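Local coordinates for protein cytochrome P450 RhF (PDB 6RO8) that probably acts as a heme-thiolate monooxygenase, this chain being the cytochrome P450 heme domain of a longer protein that also carries iron-sulfur and reductase modules, at residues V120-R125 and G377-M382; D130-Q135 and L177-V182; Y242-K247 and D257-S262. All coordinates share one frame; numbering follows the deposited sequence.

Contact 1: residues V120-R125 and G377-M382; sequences VHMERR and GAHQCM. With HEM (protoporphyrin IX containing Fe), chain B.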
loop_
_atom_site.group_PDB
_atom_site.type_symbol
_atom_site.label_atom_id
_atom_site.label_comp_id
_atom_site.label_asym_id
_atom_site.label_seq_id
_atom_site.Cartn_x
_atom_site.Cartn_y
_atom_site.Cartn_z
ATOM N N VAL A 120 -15.408 -18.076 -4.068
ATOM C CA VAL A 120 -15.898 -17.407 -2.862
ATOM C C VAL A 120 -15.075 -17.516 -1.572
ATOM O O VAL A 120 -15.233 -16.642 -0.724
ATOM C CB VAL A 120 -17.377 -17.791 -2.602
ATOM C CG1 VAL A 120 -18.237 -17.408 -3.838
ATOM C CG2 VAL A 120 -17.485 -19.232 -2.351
ATOM N N HIS A 121 -14.229 -18.532 -1.340
ATOM C CA HIS A 121 -13.561 -18.521 -0.035
ATOM C C HIS A 121 -12.886 -17.182 0.188
ATOM O O HIS A 121 -12.847 -16.651 1.305
ATOM C CB HIS A 121 -12.535 -19.647 0.125
ATOM C CG HIS A 121 -13.084 -21.039 -0.014
ATOM N ND1 HIS A 121 -14.423 -21.317 -0.203
ATOM C CD2 HIS A 121 -12.455 -22.240 0.066
ATOM C CE1 HIS A 121 -14.579 -22.627 -0.303
ATOM N NE2 HIS A 121 -13.408 -23.210 -0.111
ATOM N N MET A 122 -12.370 -16.627 -0.900
ATOM C CA MET A 122 -12.043 -15.215 -0.963
ATOM C C MET A 122 -13.303 -14.349 -0.840
ATOM O O MET A 122 -13.405 -13.517 0.068
ATOM C CB MET A 122 -11.276 -14.975 -2.265
ATOM C CG MET A 122 -11.252 -13.617 -2.862
ATOM S SD MET A 122 -11.033 -12.175 -1.823
ATOM C CE MET A 122 -11.941 -11.011 -2.818
ATOM N N GLU A 123 -14.301 -14.569 -1.701
ATOM C CA GLU A 123 -15.510 -13.744 -1.644
ATOM C C GLU A 123 -16.403 -14.075 -0.449
ATOM O O GLU A 123 -16.953 -13.167 0.171
ATOM C CB GLU A 123 -16.324 -13.877 -2.929
ATOM C CG GLU A 123 -15.868 -13.001 -4.085
ATOM C CD GLU A 123 -15.758 -11.522 -3.751
ATOM O OE1 GLU A 123 -16.258 -11.086 -2.702
ATOM O OE2 GLU A 123 -15.170 -10.780 -4.555
ATOM N N ARG A 124 -16.612 -15.358 -0.147
ATOM C CA ARG A 124 -17.339 -15.739 1.063
ATOM C C ARG A 124 -16.773 -15.028 2.282
ATOM O O ARG A 124 -17.523 -14.463 3.081
ATOM C CB ARG A 124 -17.274 -17.248 1.280
ATOM C CG ARG A 124 -18.604 -17.913 1.473
ATOM C CD ARG A 124 -18.409 -19.386 1.728
ATOM N NE ARG A 124 -18.198 -20.140 0.501
ATOM C CZ ARG A 124 -17.543 -21.299 0.436
ATOM N NH1 ARG A 124 -17.034 -21.844 1.535
ATOM N NH2 ARG A 124 -17.415 -21.929 -0.724
ATOM N N ARG A 125 -15.447 -15.028 2.430
ATOM C CA ARG A 125 -14.818 -14.327 3.546
ATOM C C ARG A 125 -15.000 -12.816 3.423
ATOM O O ARG A 125 -15.338 -12.139 4.400
ATOM C CB ARG A 125 -13.338 -14.691 3.614
ATOM C CG ARG A 125 -12.695 -14.405 4.944
ATOM C CD ARG A 125 -11.263 -14.891 4.931
ATOM N NE ARG A 125 -11.177 -16.344 4.848
ATOM C CZ ARG A 125 -10.073 -17.008 4.519
ATOM N NH1 ARG A 125 -8.961 -16.343 4.238
ATOM N NH2 ARG A 125 -10.077 -18.339 4.480
ATOM N N GLY A 377 -11.542 -4.894 -9.328
ATOM C CA GLY A 377 -12.232 -6.170 -9.286
ATOM C C GLY A 377 -12.297 -6.851 -7.932
ATOM O O GLY A 377 -12.599 -6.222 -6.916
ATOM N N ALA A 378 -11.987 -8.148 -7.915
ATOM C CA ALA A 378 -12.350 -8.996 -6.783
ATOM C C ALA A 378 -11.669 -8.541 -5.502
ATOM O O ALA A 378 -12.323 -8.448 -4.454
ATOM C CB ALA A 378 -12.005 -10.457 -7.089
ATOM N N HIS A 379 -10.368 -8.232 -5.574
ATOM C CA HIS A 379 -9.564 -7.886 -4.410
ATOM C C HIS A 379 -9.422 -6.380 -4.219
ATOM O O HIS A 379 -8.615 -5.944 -3.383
ATOM C CB HIS A 379 -8.177 -8.523 -4.511
ATOM C CG HIS A 379 -8.176 -10.015 -4.356
ATOM N ND1 HIS A 379 -8.034 -10.642 -3.137
ATOM C CD2 HIS A 379 -8.296 -11.004 -5.274
ATOM C CE1 HIS A 379 -8.066 -11.949 -3.311
ATOM N NE2 HIS A 379 -8.232 -12.194 -4.596
ATOM N N GLN A 380 -10.195 -5.579 -4.949
ATOM C CA GLN A 380 -10.073 -4.130 -4.839
ATOM C C GLN A 380 -10.154 -3.672 -3.389
ATOM O O GLN A 380 -10.989 -4.141 -2.615
ATOM C CB GLN A 380 -11.149 -3.422 -5.644
ATOM C CG GLN A 380 -10.861 -1.945 -5.709
ATOM C CD GLN A 380 -12.051 -1.145 -6.111
ATOM O OE1 GLN A 380 -13.045 -1.074 -5.383
ATOM N NE2 GLN A 380 -11.956 -0.504 -7.269
ATOM N N CYS A 381 -9.272 -2.738 -3.044
ATOM C CA CYS A 381 -8.983 -2.402 -1.660
ATOM C C CYS A 381 -10.251 -2.105 -0.858
ATOM O O CYS A 381 -11.050 -1.235 -1.222
ATOM C CB CYS A 381 -8.059 -1.194 -1.637
ATOM S SG CYS A 381 -7.949 -0.588 0.003
ATOM N N MET A 382 -10.427 -2.820 0.252
ATOM C CA MET A 382 -11.620 -2.615 1.067
ATOM C C MET A 382 -11.560 -1.336 1.888
ATOM O O MET A 382 -12.614 -0.827 2.289
ATOM C CB MET A 382 -11.851 -3.794 2.012
ATOM C CG MET A 382 -12.508 -4.967 1.334
ATOM S SD MET A 382 -12.635 -6.393 2.428
ATOM C CE MET A 382 -14.175 -6.078 3.297
HETATM C CHA HEM B . -6.546 -4.611 -0.948
HETATM C CHB HEM B . -3.974 -0.561 -1.768
HETATM C CHC HEM B . -5.377 1.313 2.510
HETATM C CHD HEM B . -7.532 -2.932 3.480
HETATM C C1A HEM B . -5.711 -3.694 -1.549
HETATM C C2A HEM B . -5.018 -3.839 -2.817
HETATM C C3A HEM B . -4.316 -2.733 -3.039
HETATM C C4A HEM B . -4.517 -1.827 -1.921
HETATM C CMA HEM B . -3.439 -2.482 -4.283
HETATM C CAA HEM B . -5.089 -5.058 -3.766
HETATM C CBA HEM B . -6.098 -4.721 -4.845
HETATM C CGA HEM B . -6.313 -5.877 -5.783
HETATM O O1A HEM B . -5.652 -6.930 -5.614
HETATM O O2A HEM B . -7.157 -5.732 -6.700
HETATM C C1B HEM B . -4.200 0.323 -0.739
HETATM C C2B HEM B . -3.794 1.715 -0.719
HETATM C C3B HEM B . -4.169 2.234 0.475
HETATM C C4B HEM B . -4.831 1.186 1.240
HETATM C CMB HEM B . -3.057 2.408 -1.897
HETATM C CAB HEM B . -4.014 3.672 1.024
HETATM C CBB HEM B . -3.639 4.734 0.311
HETATM C C1C HEM B . -6.086 0.326 3.159
HETATM C C2C HEM B . -6.679 0.384 4.483
HETATM C C3C HEM B . -7.274 -0.808 4.722
HETATM C C4C HEM B . -7.077 -1.641 3.570
HETATM C CMC HEM B . -6.614 1.624 5.402
HETATM C CAC HEM B . -8.063 -1.343 5.948
HETATM C CBC HEM B . -8.246 -0.626 7.058
HETATM C C1D HEM B . -7.439 -3.768 2.394
HETATM C C2D HEM B . -7.954 -5.114 2.319
HETATM C C3D HEM B . -7.697 -5.579 1.102
HETATM C C4D HEM B . -7.001 -4.541 0.349
HETATM C CMD HEM B . -8.673 -5.893 3.442
HETATM C CAD HEM B . -8.063 -7.001 0.620
HETATM C CBD HEM B . -9.465 -7.066 0.031
HETATM C CGD HEM B . -9.584 -8.310 -0.821
HETATM O O1D HEM B . -8.595 -9.068 -0.904
HETATM O O2D HEM B . -10.656 -8.550 -1.431
HETATM N NA HEM B . -5.367 -2.464 -1.030
HETATM N NB HEM B . -4.825 0.038 0.467
HETATM N NC HEM B . -6.352 -0.930 2.641
HETATM N ND HEM B . -6.867 -3.449 1.172
HETATM FE FE HEM B . -5.866 -1.683 0.841
HETATM O O HOH W 1 -4.014 -2.751 1.694
#

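Contact 2: residues D130-Q135 and L177-V182; sequences DAFTPQ and LHFLGV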
loop_
_atom_site.group_PDB
_atom_site.type_symbol
_atom_site.label_atom_id
_atom_site.label_comp_id
_atom_site.label_asym_id
_atom_site.label_seq_id
_atom_site.Cartn_x
_atom_site.Cartn_y
_atom_site.Cartn_z
ATOM N N ASP A 130 -18.303 -6.935 6.597
ATOM C CA ASP A 130 -18.437 -5.504 6.323
ATOM C C ASP A 130 -18.954 -4.717 7.536
ATOM O O ASP A 130 -20.138 -4.789 7.908
ATOM C CB ASP A 130 -19.301 -5.304 5.085
ATOM C CG ASP A 130 -18.652 -5.936 3.843
ATOM O OD1 ASP A 130 -17.404 -5.903 3.789
ATOM O OD2 ASP A 130 -19.346 -6.466 2.938
ATOM N N ALA A 131 -18.022 -4.016 8.187
ATOM C CA ALA A 131 -18.287 -2.818 8.969
ATOM C C ALA A 131 -17.522 -1.648 8.352
ATOM O O ALA A 131 -16.956 -0.791 9.040
ATOM C CB ALA A 131 -17.920 -3.027 10.433
ATOM N N PHE A 132 -17.435 -1.662 7.033
ATOM C CA PHE A 132 -17.084 -0.490 6.268
ATOM C C PHE A 132 -18.308 0.353 5.953
ATOM O O PHE A 132 -18.219 1.248 5.112
ATOM C CB PHE A 132 -16.355 -0.914 4.983
ATOM C CG PHE A 132 -15.082 -1.648 5.255
ATOM C CD1 PHE A 132 -15.095 -3.015 5.500
ATOM C CD2 PHE A 132 -13.885 -0.965 5.353
ATOM C CE1 PHE A 132 -13.936 -3.686 5.810
ATOM C CE2 PHE A 132 -12.709 -1.637 5.659
ATOM C CZ PHE A 132 -12.735 -3.000 5.886
ATOM N N THR A 133 -19.449 0.094 6.615
ATOM C CA THR A 133 -20.637 0.920 6.411
ATOM C C THR A 133 -20.263 2.396 6.513
ATOM O O THR A 133 -19.295 2.750 7.204
ATOM C CB THR A 133 -21.736 0.596 7.428
ATOM O OG1 THR A 133 -21.317 1.005 8.732
ATOM C CG2 THR A 133 -22.027 -0.874 7.441
ATOM N N PRO A 134 -20.986 3.286 5.827
ATOM C CA PRO A 134 -20.639 4.711 5.923
ATOM C C PRO A 134 -20.877 5.271 7.314
ATOM O O PRO A 134 -20.137 6.163 7.745
ATOM C CB PRO A 134 -21.554 5.358 4.879
ATOM C CG PRO A 134 -22.796 4.488 4.932
ATOM C CD PRO A 134 -22.277 3.079 5.144
ATOM N N GLN A 135 -21.883 4.768 8.030
ATOM C CA GLN A 135 -22.054 5.152 9.424
ATOM C C GLN A 135 -20.782 4.875 10.218
ATOM O O GLN A 135 -20.289 5.740 10.950
ATOM C CB GLN A 135 -23.253 4.415 10.039
ATOM C CG GLN A 135 -23.640 4.934 11.401
ATOM C CD GLN A 135 -24.585 4.011 12.157
ATOM O OE1 GLN A 135 -24.677 2.830 11.848
ATOM N NE2 GLN A 135 -25.294 4.549 13.143
ATOM N N LEU A 177 -5.422 1.014 14.495
ATOM C CA LEU A 177 -5.664 0.343 15.768
ATOM C C LEU A 177 -7.102 0.533 16.216
ATOM O O LEU A 177 -7.764 -0.425 16.620
ATOM C CB LEU A 177 -4.711 0.879 16.832
ATOM C CG LEU A 177 -3.250 0.645 16.506
ATOM C CD1 LEU A 177 -2.391 1.372 17.523
ATOM C CD2 LEU A 177 -3.017 -0.823 16.543
ATOM N N HIS A 178 -7.613 1.761 16.105
ATOM C CA HIS A 178 -8.970 2.046 16.563
ATOM C C HIS A 178 -10.014 1.399 15.666
ATOM O O HIS A 178 -11.010 0.867 16.163
ATOM C CB HIS A 178 -9.186 3.554 16.646
ATOM C CG HIS A 178 -10.420 3.937 17.389
ATOM N ND1 HIS A 178 -10.541 3.786 18.754
ATOM C CD2 HIS A 178 -11.594 4.457 16.961
ATOM C CE1 HIS A 178 -11.738 4.197 19.134
ATOM N NE2 HIS A 178 -12.396 4.614 18.066
ATOM N N PHE A 179 -9.807 1.437 14.352
ATOM C CA PHE A 179 -10.713 0.742 13.446
ATOM C C PHE A 179 -10.737 -0.757 13.736
ATOM O O PHE A 179 -11.809 -1.361 13.835
ATOM C CB PHE A 179 -10.301 1.012 12.001
ATOM C CG PHE A 179 -11.165 0.324 10.987
ATOM C CD1 PHE A 179 -12.453 0.792 10.717
ATOM C CD2 PHE A 179 -10.689 -0.775 10.288
ATOM C CE1 PHE A 179 -13.249 0.162 9.763
ATOM C CE2 PHE A 179 -11.476 -1.410 9.349
ATOM C CZ PHE A 179 -12.762 -0.943 9.082
ATOM N N LEU A 180 -9.563 -1.378 13.842
ATOM C CA LEU A 180 -9.486 -2.738 14.345
ATOM C C LEU A 180 -9.828 -2.716 15.827
ATOM O O LEU A 180 -10.032 -1.664 16.430
ATOM C CB LEU A 180 -8.095 -3.312 14.089
ATOM C CG LEU A 180 -7.626 -3.144 12.631
ATOM C CD1 LEU A 180 -6.128 -3.365 12.466
ATOM C CD2 LEU A 180 -8.384 -4.086 11.720
ATOM N N GLY A 181 -9.932 -3.864 16.438
ATOM C CA GLY A 181 -10.231 -3.698 17.853
ATOM C C GLY A 181 -9.002 -3.757 18.743
ATOM O O GLY A 181 -9.045 -4.355 19.825
ATOM N N VAL A 182 -7.905 -3.153 18.302
ATOM C CA VAL A 182 -6.564 -3.503 18.767
ATOM C C VAL A 182 -6.063 -2.412 19.705
ATOM O O VAL A 182 -5.960 -1.250 19.293
ATOM C CB VAL A 182 -5.595 -3.705 17.593
ATOM C CG1 VAL A 182 -4.179 -3.890 18.104
ATOM C CG2 VAL A 182 -6.030 -4.903 16.748
#

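Contact 3: residues Y242-K247 and D257-S262; sequences YDMIAK and DNYLHS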
loop_
_atom_site.group_PDB
_atom_site.type_symbol
_atom_site.label_atom_id
_atom_site.label_comp_id
_atom_site.label_asym_id
_atom_site.label_seq_id
_atom_site.Cartn_x
_atom_site.Cartn_y
_atom_site.Cartn_z
ATOM N N TYR A 242 -12.604 -7.787 15.977
ATOM C CA TYR A 242 -13.671 -8.419 16.750
ATOM C C TYR A 242 -14.774 -8.953 15.848
ATOM O O TYR A 242 -15.400 -9.971 16.170
ATOM C CB TYR A 242 -14.267 -7.434 17.750
ATOM C CG TYR A 242 -13.356 -7.160 18.912
ATOM C CD1 TYR A 242 -13.075 -8.151 19.863
ATOM C CD2 TYR A 242 -12.769 -5.913 19.063
ATOM C CE1 TYR A 242 -12.226 -7.896 20.935
ATOM C CE2 TYR A 242 -11.920 -5.649 20.126
ATOM C CZ TYR A 242 -11.653 -6.639 21.058
ATOM O OH TYR A 242 -10.804 -6.348 22.096
ATOM N N ASP A 243 -15.035 -8.287 14.722
ATOM C CA ASP A 243 -16.005 -8.828 13.778
ATOM C C ASP A 243 -15.535 -10.172 13.236
ATOM O O ASP A 243 -16.290 -11.152 13.230
ATOM C CB ASP A 243 -16.249 -7.840 12.642
ATOM C CG ASP A 243 -16.847 -6.543 13.122
ATOM O OD1 ASP A 243 -17.541 -6.544 14.159
ATOM O OD2 ASP A 243 -16.610 -5.511 12.462
ATOM N N MET A 244 -14.280 -10.240 12.786
ATOM C CA MET A 244 -13.764 -11.501 12.268
ATOM C C MET A 244 -13.832 -12.594 13.330
ATOM O O MET A 244 -14.338 -13.693 13.073
ATOM C CB MET A 244 -12.325 -11.337 11.767
ATOM C CG MET A 244 -11.988 -10.009 11.141
ATOM S SD MET A 244 -10.473 -10.114 10.168
ATOM C CE MET A 244 -10.318 -8.443 9.547
ATOM N N ILE A 245 -13.311 -12.305 14.532
ATOM C CA ILE A 245 -13.352 -13.267 15.636
ATOM C C ILE A 245 -14.767 -13.800 15.813
ATOM O O ILE A 245 -14.993 -15.013 15.910
ATOM C CB ILE A 245 -12.842 -12.615 16.936
ATOM C CG1 ILE A 245 -11.336 -12.356 16.888
ATOM C CG2 ILE A 245 -13.171 -13.482 18.140
ATOM C CD1 ILE A 245 -10.831 -11.699 18.167
ATOM N N ALA A 246 -15.743 -12.889 15.833
ATOM C CA ALA A 246 -17.146 -13.273 15.920
ATOM C C ALA A 246 -17.564 -14.156 14.747
ATOM O O ALA A 246 -18.177 -15.213 14.943
ATOM C CB ALA A 246 -18.010 -12.022 15.989
ATOM N N LYS A 247 -17.253 -13.739 13.514
ATOM C CA LYS A 247 -17.634 -14.550 12.360
ATOM C C LYS A 247 -16.945 -15.914 12.393
ATOM O O LYS A 247 -17.479 -16.900 11.869
ATOM C CB LYS A 247 -17.317 -13.805 11.059
ATOM C CG LYS A 247 -18.327 -12.687 10.707
ATOM C CD LYS A 247 -19.660 -13.235 10.193
ATOM C CE LYS A 247 -20.684 -12.117 9.971
ATOM N NZ LYS A 247 -21.706 -12.466 8.936
ATOM N N ASP A 257 -9.211 -20.112 11.810
ATOM C CA ASP A 257 -8.355 -19.660 12.896
ATOM C C ASP A 257 -7.018 -19.163 12.372
ATOM O O ASP A 257 -6.490 -18.160 12.868
ATOM C CB ASP A 257 -8.153 -20.776 13.920
ATOM C CG ASP A 257 -7.735 -20.245 15.284
ATOM O OD1 ASP A 257 -7.291 -19.072 15.380
ATOM O OD2 ASP A 257 -7.860 -21.001 16.270
ATOM N N ASN A 258 -6.446 -19.844 11.377
ATOM C CA ASN A 258 -5.219 -19.332 10.775
ATOM C C ASN A 258 -5.468 -18.008 10.082
ATOM O O ASN A 258 -4.630 -17.100 10.140
ATOM C CB ASN A 258 -4.633 -20.308 9.766
ATOM C CG ASN A 258 -3.436 -19.717 9.051
ATOM O OD1 ASN A 258 -3.570 -19.082 7.985
ATOM N ND2 ASN A 258 -2.262 -19.891 9.640
ATOM N N TYR A 259 -6.604 -17.885 9.393
ATOM C CA TYR A 259 -6.927 -16.600 8.795
ATOM C C TYR A 259 -6.957 -15.516 9.859
ATOM O O TYR A 259 -6.507 -14.393 9.621
ATOM C CB TYR A 259 -8.260 -16.648 8.051
ATOM C CG TYR A 259 -8.765 -15.254 7.800
ATOM C CD1 TYR A 259 -8.243 -14.483 6.763
ATOM C CD2 TYR A 259 -9.718 -14.679 8.640
ATOM C CE1 TYR A 259 -8.690 -13.193 6.551
ATOM C CE2 TYR A 259 -10.157 -13.405 8.448
ATOM C CZ TYR A 259 -9.650 -12.657 7.406
ATOM O OH TYR A 259 -10.118 -11.377 7.243
ATOM N N LEU A 260 -7.478 -15.834 11.044
ATOM C CA LEU A 260 -7.505 -14.837 12.110
ATOM C C LEU A 260 -6.099 -14.388 12.462
ATOM O O LEU A 260 -5.814 -13.185 12.523
ATOM C CB LEU A 260 -8.222 -15.397 13.338
ATOM C CG LEU A 260 -9.743 -15.246 13.357
ATOM C CD1 LEU A 260 -10.401 -15.900 12.148
ATOM C CD2 LEU A 260 -10.297 -15.820 14.660
ATOM N N HIS A 261 -5.196 -15.342 12.659
ATOM C CA HIS A 261 -3.842 -14.992 13.050
ATOM C C HIS A 261 -3.098 -14.329 11.900
ATOM O O HIS A 261 -2.393 -13.330 12.103
ATOM C CB HIS A 261 -3.119 -16.247 13.531
ATOM C CG HIS A 261 -1.867 -15.969 14.295
ATOM N ND1 HIS A 261 -1.244 -16.924 15.070
ATOM C CD2 HIS A 261 -1.115 -14.848 14.398
ATOM C CE1 HIS A 261 -0.161 -16.403 15.615
ATOM N NE2 HIS A 261 -0.058 -15.145 15.222
ATOM N N SER A 262 -3.262 -14.853 10.682
ATOM C CA SER A 262 -2.593 -14.264 9.527
ATOM C C SER A 262 -3.119 -12.856 9.243
ATOM O O SER A 262 -2.335 -11.921 9.028
ATOM C CB SER A 262 -2.756 -15.179 8.307
ATOM O OG SER A 262 -2.116 -16.444 8.515
#

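Contact 1: residues V120-R125 and G377-M382
A378, the first residue of the loop 377-382 to meet helix 121-127, takes the methyl of M122 against its backbone: M122 CE lies 3.1 Å from A378 O and touches A378 CB more loosely. The E123 chain, bent at chi2, brings OE2 alongside A378, near its O and CB, without a hydrogen bond. The A378 peptide belongs to a type I turn from G377 to Q380, closed by the bond Q380 N to G377 O, and this turn presents the next residue to the helix.

H379 is the hub. Its imidazole offers one face to M122, whose CE sits over the ring centre, 4.0 Å from the centroid and only 12° off the normal, a CH-pi contact. The sulfur stands obliquely to the same ring, M122 SD lying 3.3 Å from H379 CE1. With CG anti to the backbone N (chi1 157°), the methionine is carried out from the helix and across the imidazole. At the ring edge H379 ND1 donates to HEM O1D (2.8 Å, N-H...O 150°), which limits rotation of the ring. The other oxygen of this propionate, O2D, faces M122 CE. R126 and R322 also hydrogen-bond to the heme, so cationic groups probably help to balance its propionates.

At the end of the turn, Q380 O accepts a hydrogen bond from R126. C381 follows as the axial ligand, with C381 SG 2.5 Å from HEM FE; water 1 lies trans to it. M382 lies against the ring-D substituents, M382 CG 3.9 Å from the propionate carbon HEM CBD. A basic residue on a propionate, two places before the iron-binding cysteine, is the pattern of the P450 cysteine-ligand loop, here backed by helix 121-127, the C helix.

Contact 2: residues D130-Q135 and L177-V182
Two phenyl rings, F132 and F179, carry most of this contact. Over one face of the F132 ring stands F179 CZ, 3.5 Å from F132 CE2, while the F179 ring receives F132 obliquely. With centroids 5.3 Å apart and planes at 50°, the pair is neither a parallel stack nor a T-shape. Each ring also meets another aromatic group edge-to-face: F132 with W240, and F179 with H140 of helix 134-155.

The two side chains cross at about a right angle, having left their backbones differently. F179, in the last turn of helix 170-179, has CG anti to its own nitrogen (chi1 179°), which directs the phenyl out of the helix end to the 130-135 loop. The CG of F132 instead lies anti to the carbonyl carbon (chi1 -61°), and the end of this side chain comes nearer to F179 than its base does. Beside the ring pair, F179 CE1 approaches A131 O at 3.9 Å.

That loop is itself pinned by its own helix: T133 is the N-cap of helix 134-155, its OG1 bonded to N136 N, and the side chain of N136 donates to A131 O. I386 of helix 384-401 touches both phenylalanines, F132 also packs on M382, and the F179 side chain comes within about 4 Å of the heme.

No hydrogen bond crosses between the segments. Cohesion is probably mainly van der Waals, between phenyl carbons next to the heme, while A131 O, the polar atom at the edge of the contact, has its hydrogen bond from N136 ND2.

Contact 3: residues Y242-K247 and D257-S262
On the helix that carries Y259 to M244, but on the side turned from M244, S262 OG sits among several polar groups: it accepts from N110 N, and within its own helix N258 O and N258 OD1 both lie 3.1 Å from S262 OG as possible acceptors for its proton. The hydroxyl belongs to helix 257-270, the N-terminal part of the long distal helix that passes over the heme in the P450 fold, and ties it to a neighbouring loop. Earlier in the same helix, D257 makes a salt bridge with K232 and H261 stacks on W221, both partners lying in helix 207-233.

No hydrogen bond crosses to helix 240-250; a Met-aromatic pair and aliphatic carbons make the contact. M244 reaches over with the chain extended beyond CG (chi3 180°), its sulfur beside the phenol end of Y259. M244 SD is 3.2 Å from Y259 OH and 3.7 Å from Y259 CE2, and the sulfur stands 66° off the ring normal, an oblique approach. Y259 gets there because CG is anti to the backbone N (chi1 163°), which swings the phenol across to helix 240-250. M129 touches both partners.

Closest in backbone terms are I245 and L260. Here the leucine does the reaching: one methyl, L260 CD2, rests 4.1 Å from I245 CA and 4.2 Å from I245 CG1.

Followed from the N terminus, the chain opens contact 1 at helix 121-127 and closes it only at the 377-382 loop, some 250 residues later. Inside that span the other two lie in series, without crossing. Contact 2, the longer of these closures, joins the turn before helix 134-155 to the end of helix 170-179; contact 3 then closes the short connection between helices 240-250 and 257-270. The three also meet in space: M382 packs on D130 and F132, R125 on Y259, and Y242 and D243 lie against G181 and A131. Contact 1 ties helix 121-127 to the cysteine-ligand loop, and its neighbours tie the helices packed around it, an example of two short closures nested inside one long one.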